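Local coordinates for hemolysin-related protein (Vibrio cholerae serotype O1, PDB 6MLT), which is a secreted protein of the biofilm matrix that binds calcium and probably carbohydrate, and is thought to help biofilms adhere to surfaces, at residues 451-456 against 462-467. Residues are numbered along the deposited sequence; the frame is centred on the assembly and turned at random.
Sequences YAVDMY and KVWSVA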
loop_
_atom_site.group_PDB
_atom_site.type_symbol
_atom_site.label_atom_id
_atom_site.label_comp_id
_atom_site.label_asym_id
_atom_site.label_seq_id
_atom_site.Cartn_x
_atom_site.Cartn_y
_atom_site.Cartn_z
ATOM N N TYR A 451 4.422 -24.830 -5.484
ATOM C CA TYR A 451 3.283 -25.686 -5.798
ATOM C C TYR A 451 1.928 -24.988 -5.838
ATOM O O TYR A 451 1.006 -25.526 -6.467
ATOM C CB TYR A 451 3.174 -26.829 -4.772
ATOM C CG TYR A 451 4.405 -27.711 -4.646
ATOM C CD1 TYR A 451 5.141 -28.091 -5.759
ATOM C CD2 TYR A 451 4.817 -28.174 -3.405
ATOM C CE1 TYR A 451 6.267 -28.900 -5.634
ATOM C CE2 TYR A 451 5.930 -28.979 -3.266
ATOM C CZ TYR A 451 6.653 -29.336 -4.382
ATOM O OH TYR A 451 7.757 -30.139 -4.244
ATOM N N ALA A 452 1.759 -23.844 -5.176
ATOM C CA ALA A 452 0.429 -23.260 -5.061
ATOM C C ALA A 452 0.512 -21.777 -4.735
ATOM O O ALA A 452 1.536 -21.274 -4.261
ATOM C CB ALA A 452 -0.397 -23.968 -3.984
ATOM N N VAL A 453 -0.606 -21.096 -4.981
ATOM C CA VAL A 453 -0.831 -19.721 -4.548
ATOM C C VAL A 453 -1.659 -19.776 -3.272
ATOM O O VAL A 453 -2.761 -20.336 -3.265
ATOM C CB VAL A 453 -1.540 -18.898 -5.635
ATOM C CG1 VAL A 453 -1.874 -17.488 -5.125
ATOM C CG2 VAL A 453 -0.692 -18.827 -6.899
ATOM N N ASP A 454 -1.138 -19.189 -2.196
ATOM C CA ASP A 454 -1.758 -19.242 -0.879
ATOM C C ASP A 454 -2.123 -17.842 -0.404
ATOM O O ASP A 454 -1.330 -16.906 -0.528
ATOM C CB ASP A 454 -0.822 -19.899 0.146
ATOM C CG ASP A 454 -0.603 -21.377 -0.130
ATOM O OD1 ASP A 454 -1.328 -21.921 -0.987
ATOM O OD2 ASP A 454 0.293 -21.991 0.495
ATOM N N MET A 455 -3.320 -17.723 0.166
ATOM C CA MET A 455 -3.831 -16.483 0.735
ATOM C C MET A 455 -3.890 -16.623 2.249
ATOM O O MET A 455 -4.444 -17.601 2.764
ATOM C CB MET A 455 -5.225 -16.172 0.188
ATOM C CG MET A 455 -5.925 -14.978 0.841
ATOM S SD MET A 455 -5.238 -13.403 0.312
ATOM C CE MET A 455 -5.790 -13.366 -1.393
ATOM N N TYR A 456 -3.329 -15.642 2.951
ATOM C CA TYR A 456 -3.332 -15.588 4.406
ATOM C C TYR A 456 -4.078 -14.349 4.890
ATOM O O TYR A 456 -4.040 -13.296 4.247
ATOM C CB TYR A 456 -1.897 -15.562 4.949
ATOM C CG TYR A 456 -1.216 -16.908 4.881
ATOM C CD1 TYR A 456 -0.627 -17.353 3.706
ATOM C CD2 TYR A 456 -1.189 -17.749 5.984
ATOM C CE1 TYR A 456 -0.017 -18.587 3.641
ATOM C CE2 TYR A 456 -0.579 -18.989 5.925
ATOM C CZ TYR A 456 -0.002 -19.402 4.752
ATOM O OH TYR A 456 0.610 -20.635 4.675
ATOM N N LYS A 462 -4.225 -19.413 7.089
ATOM C CA LYS A 462 -4.378 -19.625 5.656
ATOM C C LYS A 462 -5.858 -19.658 5.299
ATOM O O LYS A 462 -6.634 -20.412 5.893
ATOM C CB LYS A 462 -3.706 -20.924 5.229
ATOM C CG LYS A 462 -3.699 -21.134 3.717
ATOM C CD LYS A 462 -2.645 -22.138 3.303
ATOM C CE LYS A 462 -3.045 -23.546 3.676
ATOM N NZ LYS A 462 -1.854 -24.457 3.735
ATOM N N VAL A 463 -6.245 -18.836 4.331
ATOM C CA VAL A 463 -7.637 -18.757 3.905
ATOM C C VAL A 463 -7.928 -19.736 2.778
ATOM O O VAL A 463 -8.966 -20.399 2.782
ATOM C CB VAL A 463 -7.975 -17.311 3.490
ATOM C CG1 VAL A 463 -9.449 -17.191 3.127
ATOM C CG2 VAL A 463 -7.614 -16.335 4.607
ATOM N N TRP A 464 -7.040 -19.814 1.789
ATOM C CA TRP A 464 -7.190 -20.762 0.698
ATOM C C TRP A 464 -5.837 -21.012 0.041
ATOM O O TRP A 464 -4.872 -20.267 0.248
ATOM C CB TRP A 464 -8.214 -20.271 -0.336
ATOM C CG TRP A 464 -8.045 -18.870 -0.906
ATOM C CD1 TRP A 464 -8.757 -17.760 -0.557
ATOM C CD2 TRP A 464 -7.155 -18.455 -1.959
ATOM N NE1 TRP A 464 -8.367 -16.680 -1.321
ATOM C CE2 TRP A 464 -7.383 -17.081 -2.185
ATOM C CE3 TRP A 464 -6.191 -19.109 -2.730
ATOM C CZ2 TRP A 464 -6.678 -16.350 -3.148
ATOM C CZ3 TRP A 464 -5.486 -18.375 -3.686
ATOM C CH2 TRP A 464 -5.734 -17.010 -3.879
ATOM N N SER A 465 -5.786 -22.093 -0.741
ATOM C CA SER A 465 -4.605 -22.490 -1.502
ATOM C C SER A 465 -5.051 -23.013 -2.860
ATOM O O SER A 465 -5.962 -23.842 -2.936
ATOM C CB SER A 465 -3.804 -23.568 -0.757
ATOM O OG SER A 465 -2.729 -24.065 -1.538
ATOM N N VAL A 466 -4.417 -22.530 -3.926
ATOM C CA VAL A 466 -4.776 -22.904 -5.291
ATOM C C VAL A 466 -3.539 -23.453 -5.982
ATOM O O VAL A 466 -2.533 -22.746 -6.125
ATOM C CB VAL A 466 -5.362 -21.715 -6.066
ATOM C CG1 VAL A 466 -5.470 -22.035 -7.553
ATOM C CG2 VAL A 466 -6.732 -21.360 -5.501
ATOM N N ALA A 467 -3.619 -24.704 -6.428
ATOM C CA ALA A 467 -2.486 -25.334 -7.089
ATOM C C ALA A 467 -2.057 -24.507 -8.290
ATOM O O ALA A 467 -2.888 -24.026 -9.068
ATOM C CB ALA A 467 -2.840 -26.760 -7.519
HETATM O O HOH W 1 -0.399 -24.527 1.256
HETATM O O HOH W 2 -0.044 -22.826 5.942
#
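With chi1 at 52°, Trp464 holds CG between its backbone N and carbonyl carbon, which swings the indole across to the opposite strand, with a face against Met455 and its six-membered end alongside Val453. Met455 CB sits over the five-membered ring, 3.5 Å from its centroid, while bends at chi2 and chi3 bring the flexible thioether round until CE lies 3.6 Å from Trp464 CZ2. Val453, branched and compact, sets CG1 against Trp464 CZ3. A tryptophan suits this buried side because its broad ring spans two neighbours and its NE1 still finds an acceptor, Gly504 O. The strands form the outer hairpin of an antiparallel four-stranded sheet, a blade of the beta-propeller, and Val491 of the next blade packs on Met455 and Trp464. A classic beta bulge puts two residues, Val463 and Trp464, opposite the single Met455; Val463 N bonds to Met455 O at 2.7 Å. On the other face, the small hydroxyl of Ser465 reaches across a non-hydrogen-bonded pair, OG donating to the syn side of Asp454 OD1 (2.6 Å). The long aliphatic chain of Lys462 crosses the Tyr456 ring, CB over its face, before NZ reaches a water that donates to Asp454 OD2; Asn271 ND2 also bonds to this oxygen.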